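Local coordinates for dihydrocoumarin hydrolase, AncDHCH1 (Pseudomonas sp., PDB 6C2C), which probably hydrolyses the lactone dihydrocoumarin at a two-zinc centre of the metallo-beta-lactamase type, apparently as a reconstructed ancestor in the methyl-parathion hydrolase lineage, at residues H119-H124 against D149-Q154; G126-M129 against A135-N138; A139-D144 against N176-A181; L200-H203 against G208-T211. All coordinates share one frame; numbering follows the deposited sequence.

Interaction 1 (H119-H124 against D149-Q154); sequences HMHPDH and DFWLSQ. With ZN (zinc ion), chain D; ZN (zinc ion), chain C.
His121 presents one edge of its imidazole to the six-membered ring of Trp151, an offset edge-to-face pair with planes at 75° and centroids 5.2 Å apart. The closest approach is His121 NE2 to Trp151 CZ2, 3.7 Å, so the NE2-CD2 edge, not the metal-binding ND1, is turned to the indole.

Apolar packing continues at the neighbouring residue. Met120 sets its CB 3.7 Å from Trp151 CD1, and its chain, extended beyond CG (chi2 -174°), runs past the indole to bring SD within 3.9 Å of CG of Leu152, the two side chains crossing nearly at right angles. An unbranched, flexible thioether suits this place, since it can reach along the tryptophan to the leucine; SD also makes an oblique Met-aromatic contact with the five-membered ring.

Metal coordination occupies the other side of the 119-124 segment, whose HxHxDH sequence is the signature of the metallo-beta-lactamase superfamily. His119 NE2 lies 2.1 Å and His121 ND1 2.3 Å from one zinc ion, which His205 and Asp226 also bind. Asp123 OD2 and His124 NE2 bind the second zinc, joined by Asp226 and His273. A water bridges the metals, 1.9 Å from each, and donates a hydrogen bond to Asp123 OD1.

Because Trp151 packs against a zinc ligand and is touched by Phe167 and Ala171 of helix 162-180, it is a second-shell group that probably restricts the tilt of the His121 ring; the water's short zinc bonds are consistent with polarisation, perhaps to hydroxide, as proposed for the attacking group in related two-zinc hydrolases.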
loop_
_atom_site.group_PDB
_atom_site.type_symbol
_atom_site.label_atom_id
_atom_site.label_comp_id
_atom_site.label_asym_id
_atom_site.label_seq_id
_atom_site.Cartn_x
_atom_site.Cartn_y
_atom_site.Cartn_z
ATOM N N HIS A 119 -6.363 1.771 -4.696
ATOM C CA HIS A 119 -7.420 2.739 -4.465
ATOM C C HIS A 119 -6.812 4.130 -4.476
ATOM O O HIS A 119 -5.602 4.294 -4.283
ATOM C CB HIS A 119 -8.143 2.479 -3.135
ATOM C CG HIS A 119 -7.308 2.632 -1.894
ATOM N ND1 HIS A 119 -6.166 1.884 -1.642
ATOM C CD2 HIS A 119 -7.484 3.438 -0.814
ATOM C CE1 HIS A 119 -5.667 2.226 -0.458
ATOM N NE2 HIS A 119 -6.463 3.144 0.093
ATOM N N MET A 120 -7.657 5.138 -4.722
ATOM C CA MET A 120 -7.100 6.485 -4.947
ATOM C C MET A 120 -6.972 7.340 -3.697
ATOM O O MET A 120 -7.072 8.556 -3.783
ATOM C CB MET A 120 -7.922 7.209 -6.013
ATOM C CG MET A 120 -7.825 6.448 -7.356
ATOM S SD MET A 120 -8.658 7.395 -8.674
ATOM C CE MET A 120 -8.360 6.244 -10.024
ATOM N N HIS A 121 -6.606 6.777 -2.562
ATOM C CA HIS A 121 -6.199 7.582 -1.435
ATOM C C HIS A 121 -4.839 8.199 -1.689
ATOM O O HIS A 121 -4.056 7.714 -2.520
ATOM C CB HIS A 121 -6.197 6.719 -0.169
ATOM C CG HIS A 121 -7.561 6.509 0.418
ATOM N ND1 HIS A 121 -7.845 5.588 1.397
ATOM C CD2 HIS A 121 -8.750 7.130 0.154
ATOM C CE1 HIS A 121 -9.124 5.628 1.731
ATOM N NE2 HIS A 121 -9.692 6.567 0.992
ATOM N N PRO A 122 -4.533 9.298 -1.009
ATOM C CA PRO A 122 -3.338 10.071 -1.366
ATOM C C PRO A 122 -2.050 9.324 -1.204
ATOM O O PRO A 122 -1.130 9.573 -1.973
ATOM C CB PRO A 122 -3.371 11.253 -0.392
ATOM C CG PRO A 122 -4.223 10.783 0.695
ATOM C CD PRO A 122 -5.313 9.973 0.031
ATOM N N ASP A 123 -1.976 8.422 -0.251
ATOM C CA ASP A 123 -0.771 7.644 0.016
ATOM C C ASP A 123 -0.641 6.476 -0.921
ATOM O O ASP A 123 0.307 5.705 -0.789
ATOM C CB ASP A 123 -0.766 7.144 1.459
ATOM C CG ASP A 123 -2.071 6.360 1.860
ATOM O OD1 ASP A 123 -3.213 6.724 1.590
ATOM O OD2 ASP A 123 -1.908 5.343 2.486
ATOM N N HIS A 124 -1.494 6.393 -1.944
ATOM C CA HIS A 124 -1.309 5.396 -3.006
ATOM C C HIS A 124 -1.153 5.982 -4.387
ATOM O O HIS A 124 -0.475 5.365 -5.241
ATOM C CB HIS A 124 -2.479 4.395 -3.007
ATOM C CG HIS A 124 -2.621 3.740 -1.644
ATOM N ND1 HIS A 124 -2.161 2.474 -1.352
ATOM C CD2 HIS A 124 -3.065 4.266 -0.475
ATOM C CE1 HIS A 124 -2.333 2.233 -0.057
ATOM N NE2 HIS A 124 -2.871 3.325 0.496
ATOM N N ASP A 149 -14.393 7.108 -10.938
ATOM C CA ASP A 149 -15.545 7.918 -11.036
ATOM C C ASP A 149 -15.964 8.550 -9.706
ATOM O O ASP A 149 -16.658 9.530 -9.707
ATOM C CB ASP A 149 -16.682 7.137 -11.685
ATOM C CG ASP A 149 -16.447 6.857 -13.156
ATOM O OD1 ASP A 149 -15.453 7.343 -13.736
ATOM O OD2 ASP A 149 -17.297 6.141 -13.679
ATOM N N PHE A 150 -15.572 7.944 -8.586
ATOM C CA PHE A 150 -15.819 8.591 -7.307
ATOM C C PHE A 150 -14.812 9.693 -7.003
ATOM O O PHE A 150 -15.191 10.850 -6.806
ATOM C CB PHE A 150 -15.816 7.560 -6.180
ATOM C CG PHE A 150 -16.135 8.166 -4.846
ATOM C CD1 PHE A 150 -17.414 8.697 -4.631
ATOM C CD2 PHE A 150 -15.162 8.296 -3.869
ATOM C CE1 PHE A 150 -17.734 9.330 -3.406
ATOM C CE2 PHE A 150 -15.491 8.928 -2.602
ATOM C CZ PHE A 150 -16.762 9.437 -2.418
ATOM N N TRP A 151 -13.519 9.370 -6.970
ATOM C CA TRP A 151 -12.538 10.342 -6.516
ATOM C C TRP A 151 -12.214 11.415 -7.542
ATOM O O TRP A 151 -11.710 12.463 -7.156
ATOM C CB TRP A 151 -11.249 9.620 -6.156
ATOM C CG TRP A 151 -11.445 8.603 -5.054
ATOM C CD1 TRP A 151 -11.515 7.262 -5.202
ATOM C CD2 TRP A 151 -11.682 8.877 -3.656
ATOM N NE1 TRP A 151 -11.735 6.650 -3.959
ATOM C CE2 TRP A 151 -11.807 7.622 -3.001
ATOM C CE3 TRP A 151 -11.707 10.065 -2.875
ATOM C CZ2 TRP A 151 -12.067 7.511 -1.625
ATOM C CZ3 TRP A 151 -11.911 9.956 -1.508
ATOM C CH2 TRP A 151 -12.074 8.688 -0.884
ATOM N N LEU A 152 -12.420 11.158 -8.837
ATOM C CA LEU A 152 -12.057 12.105 -9.878
ATOM C C LEU A 152 -13.294 12.836 -10.398
ATOM O O LEU A 152 -13.262 13.347 -11.505
ATOM C CB LEU A 152 -11.320 11.414 -11.019
ATOM C CG LEU A 152 -10.196 10.461 -10.567
ATOM C CD1 LEU A 152 -9.654 9.793 -11.797
ATOM C CD2 LEU A 152 -9.083 11.214 -9.833
ATOM N N SER A 153 -14.345 12.957 -9.574
ATOM C CA SER A 153 -15.544 13.712 -9.956
ATOM C C SER A 153 -15.647 15.001 -9.135
ATOM O O SER A 153 -15.568 14.990 -7.905
ATOM C CB SER A 153 -16.775 12.824 -9.841
ATOM O OG SER A 153 -16.814 11.970 -11.025
ATOM N N GLN A 154 -15.742 16.133 -9.841
ATOM C CA GLN A 154 -15.857 17.437 -9.185
ATOM C C GLN A 154 -17.034 17.493 -8.206
ATOM O O GLN A 154 -16.926 18.109 -7.129
ATOM C CB GLN A 154 -16.018 18.515 -10.269
ATOM C CG GLN A 154 -16.095 19.951 -9.710
ATOM C CD GLN A 154 -14.813 20.338 -9.087
ATOM O OE1 GLN A 154 -13.743 20.004 -9.643
ATOM N NE2 GLN A 154 -14.854 20.998 -7.897
HETATM ZN ZN ZN D . -6.470 3.905 2.091
HETATM ZN ZN ZN C . -3.500 3.658 2.472
HETATM O O HOH W 1 -4.881 4.895 2.312
HETATM O O HOH W 2 -6.788 4.424 4.237
#

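Interaction 2 (G126-M129 against A135-N138); sequences GGLM and AFPN
Leu128 O is gripped from two directions: Ala135 N donates to it at 2.9 Å with a nearly straight N-H...O angle of 163°, and the hydroxyl of Tyr178, from helix 162-180, hydrogen-bonds to the same oxygen. The amide comes in above the carbonyl plane, 36° out of it.

One residue earlier, Gly127 O is met by carbon instead. Ala135 CB stands 3.6 Å and Phe136 CE2 3.5 Å from Gly127 O, which lies near the plane of the ring at its edge, where the slightly positive ring hydrogens suit a carbonyl. The Ala135 methyl points across, and so small a side chain is consistent with CA atoms of Met129 and Ala135 only 5.0 Å apart.

Between the segments the chain makes a tight beta hairpin of strands 129-130 and 133-134, so the Ala135-Leu128 bond sits just beyond its open end, where the 3-10 turn 126-128 follows the metal-binding helix 122-125. With CG beside its backbone N (chi1 -63°), the Phe136 ring reaches back to this turn edge-on, and its CD2 meets Leu128 CD2 loosely at 4.4 Å. Both side chains also pack on Ile115 of strand 114-116, where large apolar groups suit burial against the sheet.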
loop_
_atom_site.group_PDB
_atom_site.type_symbol
_atom_site.label_atom_id
_atom_site.label_comp_id
_atom_site.label_asym_id
_atom_site.label_seq_id
_atom_site.Cartn_x
_atom_site.Cartn_y
_atom_site.Cartn_z
ATOM N N GLY A 126 -0.231 9.573 -4.803
ATOM C CA GLY A 126 0.564 10.806 -4.820
ATOM C C GLY A 126 1.861 10.644 -5.585
ATOM O O GLY A 126 2.292 11.561 -6.319
ATOM N N GLY A 127 2.446 9.440 -5.504
ATOM C CA GLY A 127 3.687 9.178 -6.222
ATOM C C GLY A 127 3.568 9.237 -7.734
ATOM O O GLY A 127 4.608 9.320 -8.414
ATOM N N LEU A 128 2.353 9.242 -8.276
ATOM C CA LEU A 128 2.240 9.335 -9.736
ATOM C C LEU A 128 2.706 10.664 -10.302
ATOM O O LEU A 128 2.945 10.726 -11.504
ATOM C CB LEU A 128 0.773 9.148 -10.146
ATOM C CG LEU A 128 0.288 7.720 -10.005
ATOM C CD1 LEU A 128 -1.244 7.780 -10.114
ATOM C CD2 LEU A 128 0.894 6.810 -11.086
ATOM N N MET A 129 2.655 11.753 -9.535
ATOM C CA MET A 129 2.833 13.074 -10.113
ATOM C C MET A 129 3.979 13.812 -9.430
ATOM O O MET A 129 4.193 13.688 -8.216
ATOM C CB MET A 129 1.498 13.900 -10.023
ATOM C CG MET A 129 1.576 15.249 -10.742
ATOM S SD MET A 129 2.191 16.508 -9.555
ATOM C CE MET A 129 0.643 17.011 -8.815
ATOM N N ALA A 135 5.206 11.382 -13.185
ATOM C CA ALA A 135 6.480 10.887 -12.707
ATOM C C ALA A 135 6.917 9.632 -13.423
ATOM O O ALA A 135 8.115 9.315 -13.389
ATOM C CB ALA A 135 6.392 10.634 -11.194
ATOM N N PHE A 136 5.990 8.907 -14.053
ATOM C CA PHE A 136 6.312 7.664 -14.760
ATOM C C PHE A 136 5.926 7.921 -16.210
ATOM O O PHE A 136 4.762 7.733 -16.599
ATOM C CB PHE A 136 5.550 6.500 -14.137
ATOM C CG PHE A 136 5.919 6.244 -12.724
ATOM C CD1 PHE A 136 6.977 5.400 -12.456
ATOM C CD2 PHE A 136 5.240 6.863 -11.669
ATOM C CE1 PHE A 136 7.388 5.162 -11.119
ATOM C CE2 PHE A 136 5.642 6.597 -10.315
ATOM C CZ PHE A 136 6.682 5.735 -10.053
ATOM N N PRO A 137 6.863 8.397 -17.038
ATOM C CA PRO A 137 6.467 9.014 -18.316
ATOM C C PRO A 137 6.013 8.030 -19.366
ATOM O O PRO A 137 5.390 8.470 -20.358
ATOM C CB PRO A 137 7.753 9.726 -18.764
ATOM C CG PRO A 137 8.869 8.940 -18.133
ATOM C CD PRO A 137 8.284 8.660 -16.717
ATOM N N ASN A 138 6.281 6.725 -19.203
ATOM C CA ASN A 138 5.825 5.741 -20.167
ATOM C C ASN A 138 4.701 4.873 -19.644
ATOM O O ASN A 138 4.156 4.087 -20.417
ATOM C CB ASN A 138 7.001 4.857 -20.638
ATOM C CG ASN A 138 8.124 5.688 -21.280
ATOM O OD1 ASN A 138 7.856 6.475 -22.218
ATOM N ND2 ASN A 138 9.345 5.603 -20.740
#

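Interaction 3 (A139-D144 against N176-A181); sequences AVVRAD and NPYVKA
Val141 lays one methyl on the face of the Tyr178 ring. Its CG2 stands 3.7 Å from the ring centroid and 22° off the ring normal, a CH-pi contact displaced toward the rim, where CG2 comes within 3.4 Å of Tyr178 CD2. The two side chains cross at about a right angle, the valine branch directed at the flat of the ring. In Val141 the other methyl, CG1, stands anti to the backbone N (chi1 173°); this rotation puts CG2 beside that nitrogen and aims it at the helix. A beta-branched residue suits both the extended strand and this broad aromatic surface.

Ala139, two residues earlier, meets the ring differently, through its backbone: its carbonyl O lies near the ring plane at the edge, 3.9 Å from Tyr178 CD2. The length of the phenol matters as well as its face: the hydroxyl at its end hydrogen-bonds to Leu128 O and Phe136 N, giving the buried polar tip partners among the loops.

Strand 140-142 is an outermost strand of the six-stranded sheet, beside 114-116, and Tyr178 lies near the end of helix 162-180. The arrangement is helix-on-sheet packing, as in the layered alpha-beta/beta-alpha fold of metallo-beta-lactamases.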
loop_
_atom_site.group_PDB
_atom_site.type_symbol
_atom_site.label_atom_id
_atom_site.label_comp_id
_atom_site.label_asym_id
_atom_site.label_seq_id
_atom_site.Cartn_x
_atom_site.Cartn_y
_atom_site.Cartn_z
ATOM N N ALA A 139 4.331 4.995 -18.368
ATOM C CA ALA A 139 3.411 4.025 -17.776
ATOM C C ALA A 139 1.943 4.292 -18.147
ATOM O O ALA A 139 1.498 5.449 -18.272
ATOM C CB ALA A 139 3.579 4.031 -16.244
ATOM N N VAL A 140 1.216 3.207 -18.332
ATOM C CA VAL A 140 -0.241 3.244 -18.331
ATOM C C VAL A 140 -0.708 2.962 -16.904
ATOM O O VAL A 140 -0.294 1.966 -16.304
ATOM C CB VAL A 140 -0.790 2.194 -19.284
ATOM C CG1 VAL A 140 -2.351 2.082 -19.187
ATOM C CG2 VAL A 140 -0.369 2.468 -20.735
ATOM N N VAL A 141 -1.618 3.810 -16.374
ATOM C CA VAL A 141 -2.093 3.646 -15.005
ATOM C C VAL A 141 -3.462 3.007 -15.096
ATOM O O VAL A 141 -4.273 3.412 -15.940
ATOM C CB VAL A 141 -2.168 5.023 -14.310
ATOM C CG1 VAL A 141 -2.820 4.879 -12.929
ATOM C CG2 VAL A 141 -0.779 5.689 -14.195
ATOM N N ARG A 142 -3.760 2.040 -14.220
ATOM C CA ARG A 142 -5.057 1.376 -14.215
ATOM C C ARG A 142 -5.591 1.343 -12.801
ATOM O O ARG A 142 -4.826 1.212 -11.847
ATOM C CB ARG A 142 -4.975 -0.043 -14.748
ATOM C CG ARG A 142 -4.236 -0.134 -16.107
ATOM C CD ARG A 142 -4.624 -1.378 -16.874
ATOM N NE ARG A 142 -6.043 -1.267 -17.273
ATOM C CZ ARG A 142 -6.653 -2.250 -17.925
ATOM N NH1 ARG A 142 -5.961 -3.363 -18.292
ATOM N NH2 ARG A 142 -7.931 -2.110 -18.219
ATOM N N ALA A 143 -6.921 1.474 -12.682
ATOM C CA ALA A 143 -7.616 1.392 -11.407
ATOM C C ALA A 143 -9.071 1.096 -11.725
ATOM O O ALA A 143 -9.495 1.162 -12.887
ATOM C CB ALA A 143 -7.509 2.716 -10.633
ATOM N N ASP A 144 -9.823 0.705 -10.713
ATOM C CA ASP A 144 -11.218 0.384 -10.988
ATOM C C ASP A 144 -11.992 1.636 -11.366
ATOM O O ASP A 144 -11.862 2.683 -10.734
ATOM C CB ASP A 144 -11.852 -0.261 -9.759
ATOM C CG ASP A 144 -13.195 -0.921 -10.091
ATOM O OD1 ASP A 144 -14.216 -0.218 -10.054
ATOM O OD2 ASP A 144 -13.281 -2.111 -10.388
ATOM N N ASN A 176 -4.147 13.519 -13.194
ATOM C CA ASN A 176 -4.401 14.393 -14.341
ATOM C C ASN A 176 -3.395 14.226 -15.468
ATOM O O ASN A 176 -3.840 14.152 -16.622
ATOM C CB ASN A 176 -4.444 15.851 -13.841
ATOM C CG ASN A 176 -4.875 16.807 -14.915
ATOM O OD1 ASN A 176 -4.129 17.728 -15.262
ATOM N ND2 ASN A 176 -6.032 16.537 -15.512
ATOM N N PRO A 177 -2.067 14.155 -15.231
ATOM C CA PRO A 177 -1.151 13.993 -16.378
ATOM C C PRO A 177 -1.496 12.778 -17.196
ATOM O O PRO A 177 -1.404 12.791 -18.428
ATOM C CB PRO A 177 0.244 13.875 -15.724
ATOM C CG PRO A 177 0.079 14.418 -14.332
ATOM C CD PRO A 177 -1.351 14.231 -13.947
ATOM N N TYR A 178 -1.854 11.685 -16.530
ATOM C CA TYR A 178 -2.121 10.459 -17.247
ATOM C C TYR A 178 -3.425 10.549 -18.003
ATOM O O TYR A 178 -3.514 10.089 -19.140
ATOM C CB TYR A 178 -2.156 9.283 -16.243
ATOM C CG TYR A 178 -0.808 9.176 -15.542
ATOM C CD1 TYR A 178 -0.586 9.886 -14.379
ATOM C CD2 TYR A 178 0.231 8.392 -16.054
ATOM C CE1 TYR A 178 0.662 9.850 -13.730
ATOM C CE2 TYR A 178 1.465 8.326 -15.422
ATOM C CZ TYR A 178 1.678 9.063 -14.263
ATOM O OH TYR A 178 2.907 9.017 -13.588
ATOM N N VAL A 179 -4.456 11.100 -17.364
ATOM C CA VAL A 179 -5.749 11.237 -18.018
ATOM C C VAL A 179 -5.606 12.094 -19.266
ATOM O O VAL A 179 -6.042 11.704 -20.364
ATOM C CB VAL A 179 -6.759 11.832 -17.019
ATOM C CG1 VAL A 179 -8.038 12.240 -17.769
ATOM C CG2 VAL A 179 -7.061 10.825 -15.902
ATOM N N LYS A 180 -4.917 13.193 -19.146
ATOM C CA LYS A 180 -4.743 14.061 -20.293
ATOM C C LYS A 180 -3.963 13.447 -21.430
ATOM O O LYS A 180 -4.215 13.724 -22.566
ATOM C CB LYS A 180 -4.070 15.377 -19.903
ATOM C CG LYS A 180 -4.856 16.216 -18.926
ATOM C CD LYS A 180 -6.066 16.867 -19.518
ATOM C CE LYS A 180 -6.319 18.242 -18.891
ATOM N NZ LYS A 180 -7.707 18.720 -19.009
ATOM N N ALA A 181 -3.025 12.593 -21.088
ATOM C CA ALA A 181 -2.246 11.949 -22.125
ATOM C C ALA A 181 -2.889 10.640 -22.640
ATOM O O ALA A 181 -2.254 9.921 -23.425
ATOM C CB ALA A 181 -0.813 11.674 -21.609
#

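Interaction 4 (L200-H203 against G208-T211); sequences LASH and GHTT
Ser202 and His209 meet through their first torsions. The serine OG lies between its backbone N and carbonyl carbon (chi1 57°), turned to the opposite strand, while the His209 ring swings anti to its own N (chi1 -176°) and presents ND1 to that hydroxyl, 2.8 Å from Ser202 OG. This happens where the beta hairpin of strands 197-201 and 210-216 opens toward the loop carrying the zinc ligand His205.

The ladder is antiparallel. Leu200 and Thr211 form a hydrogen-bonded pair, with Leu200 N to Thr211 O at 2.8 Å and Thr211 N to Leu200 O at 2.9 Å; Ala201 and Thr210 follow as a non-hydrogen-bonded pair. Beyond them Ser202 N donates to His209 O at 3.0 Å, carrying the pairing past the regular strands.

A small hydroxyl suits position 202 because it serves two side chains at once: Ser202 OG hydrogen-bonds to both His209 ND1 and Thr211 OG1. His209 ND1 has a weak second bond to Ser202 O. Held on this side, the imidazole uses NE2 to take up the backbone N of the zinc ligand Asp226, and its ring meets that of His119; it is thus a second-shell residue of the metal site.

On the other face of the hairpin, Thr210 OG1 donates to Gly208 O and accepts from a water that also hydrogen-bonds to His203 NE2. The His203 ring, passing over Ala201 CB, brings its CD2 edge 3.0 Å from His209 O.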
loop_
_atom_site.group_PDB
_atom_site.type_symbol
_atom_site.label_atom_id
_atom_site.label_comp_id
_atom_site.label_asym_id
_atom_site.label_seq_id
_atom_site.Cartn_x
_atom_site.Cartn_y
_atom_site.Cartn_z
ATOM N N LEU A 200 -8.556 -8.132 -8.693
ATOM C CA LEU A 200 -9.577 -8.832 -7.956
ATOM C C LEU A 200 -10.359 -7.777 -7.121
ATOM O O LEU A 200 -9.843 -7.166 -6.266
ATOM C CB LEU A 200 -8.958 -9.904 -7.068
ATOM C CG LEU A 200 -9.929 -10.654 -6.179
ATOM C CD1 LEU A 200 -10.593 -11.703 -7.051
ATOM C CD2 LEU A 200 -9.221 -11.312 -5.031
ATOM N N ALA A 201 -11.625 -7.586 -7.436
ATOM C CA ALA A 201 -12.379 -6.593 -6.689
ATOM C C ALA A 201 -12.421 -6.887 -5.197
ATOM O O ALA A 201 -12.607 -7.988 -4.816
ATOM C CB ALA A 201 -13.787 -6.506 -7.223
ATOM N N SER A 202 -12.192 -5.856 -4.391
ATOM C CA SER A 202 -12.205 -5.953 -2.935
ATOM C C SER A 202 -12.717 -4.612 -2.442
ATOM O O SER A 202 -12.066 -3.918 -1.661
ATOM C CB SER A 202 -10.801 -6.223 -2.396
ATOM O OG SER A 202 -9.891 -5.224 -2.823
ATOM N N HIS A 203 -13.904 -4.266 -2.923
ATOM C CA HIS A 203 -14.548 -3.018 -2.638
ATOM C C HIS A 203 -15.026 -2.824 -1.216
ATOM O O HIS A 203 -15.521 -3.710 -0.660
ATOM C CB HIS A 203 -15.724 -2.821 -3.591
ATOM C CG HIS A 203 -15.362 -2.950 -5.036
ATOM N ND1 HIS A 203 -16.284 -3.069 -6.043
ATOM C CD2 HIS A 203 -14.160 -2.927 -5.638
ATOM C CE1 HIS A 203 -15.648 -3.137 -7.198
ATOM N NE2 HIS A 203 -14.359 -3.043 -6.979
ATOM N N GLY A 208 -13.966 1.501 -5.300
ATOM C CA GLY A 208 -13.263 0.660 -6.266
ATOM C C GLY A 208 -12.000 0.026 -5.718
ATOM O O GLY A 208 -11.134 -0.323 -6.534
ATOM N N HIS A 209 -11.940 -0.226 -4.396
ATOM C CA HIS A 209 -10.708 -0.792 -3.855
ATOM C C HIS A 209 -10.470 -2.167 -4.493
ATOM O O HIS A 209 -11.389 -2.992 -4.601
ATOM C CB HIS A 209 -10.796 -0.889 -2.325
ATOM C CG HIS A 209 -9.505 -1.384 -1.710
ATOM N ND1 HIS A 209 -9.164 -2.730 -1.724
ATOM C CD2 HIS A 209 -8.471 -0.725 -1.142
ATOM C CE1 HIS A 209 -7.957 -2.861 -1.156
ATOM N NE2 HIS A 209 -7.531 -1.673 -0.791
ATOM N N THR A 210 -9.216 -2.405 -4.942
ATOM C CA THR A 210 -8.875 -3.556 -5.752
ATOM C C THR A 210 -7.620 -4.206 -5.166
ATOM O O THR A 210 -6.657 -3.508 -4.796
ATOM C CB THR A 210 -8.650 -3.140 -7.234
ATOM O OG1 THR A 210 -9.872 -2.545 -7.721
ATOM C CG2 THR A 210 -8.285 -4.395 -8.103
ATOM N N THR A 211 -7.670 -5.539 -5.134
ATOM C CA THR A 211 -6.572 -6.425 -4.786
ATOM C C THR A 211 -5.906 -6.875 -6.073
ATOM O O THR A 211 -6.573 -7.107 -7.072
ATOM C CB THR A 211 -7.174 -7.619 -4.062
ATOM O OG1 THR A 211 -7.648 -7.159 -2.783
ATOM C CG2 THR A 211 -6.176 -8.788 -3.896
HETATM O O HOH W 3 -12.046 -3.893 -8.740
#

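Following the chain, 119-124 supplies zinc ligands and runs directly toward 126-129, where interaction 2 closes a short loop round the hairpin 129-134. That loop is nested inside the longer one closed by interaction 1 at 149-154. Interaction 3 begins at 139-144, within the same longer loop, and closes only at 176-181, so it crosses interaction 1; Met120 touching Ala143 marks the meeting. Tyr178 joins interactions 2 and 3 through hydrogen bonds of its hydroxyl to Leu128 and Phe136. Interaction 4, in the second sheet, comes later in series and closes the short 204-207 loop that carries His205. It returns to the metal site through His209 packing on His119, and reaches interaction 3 where Asp144 touches Gly208 and Thr210.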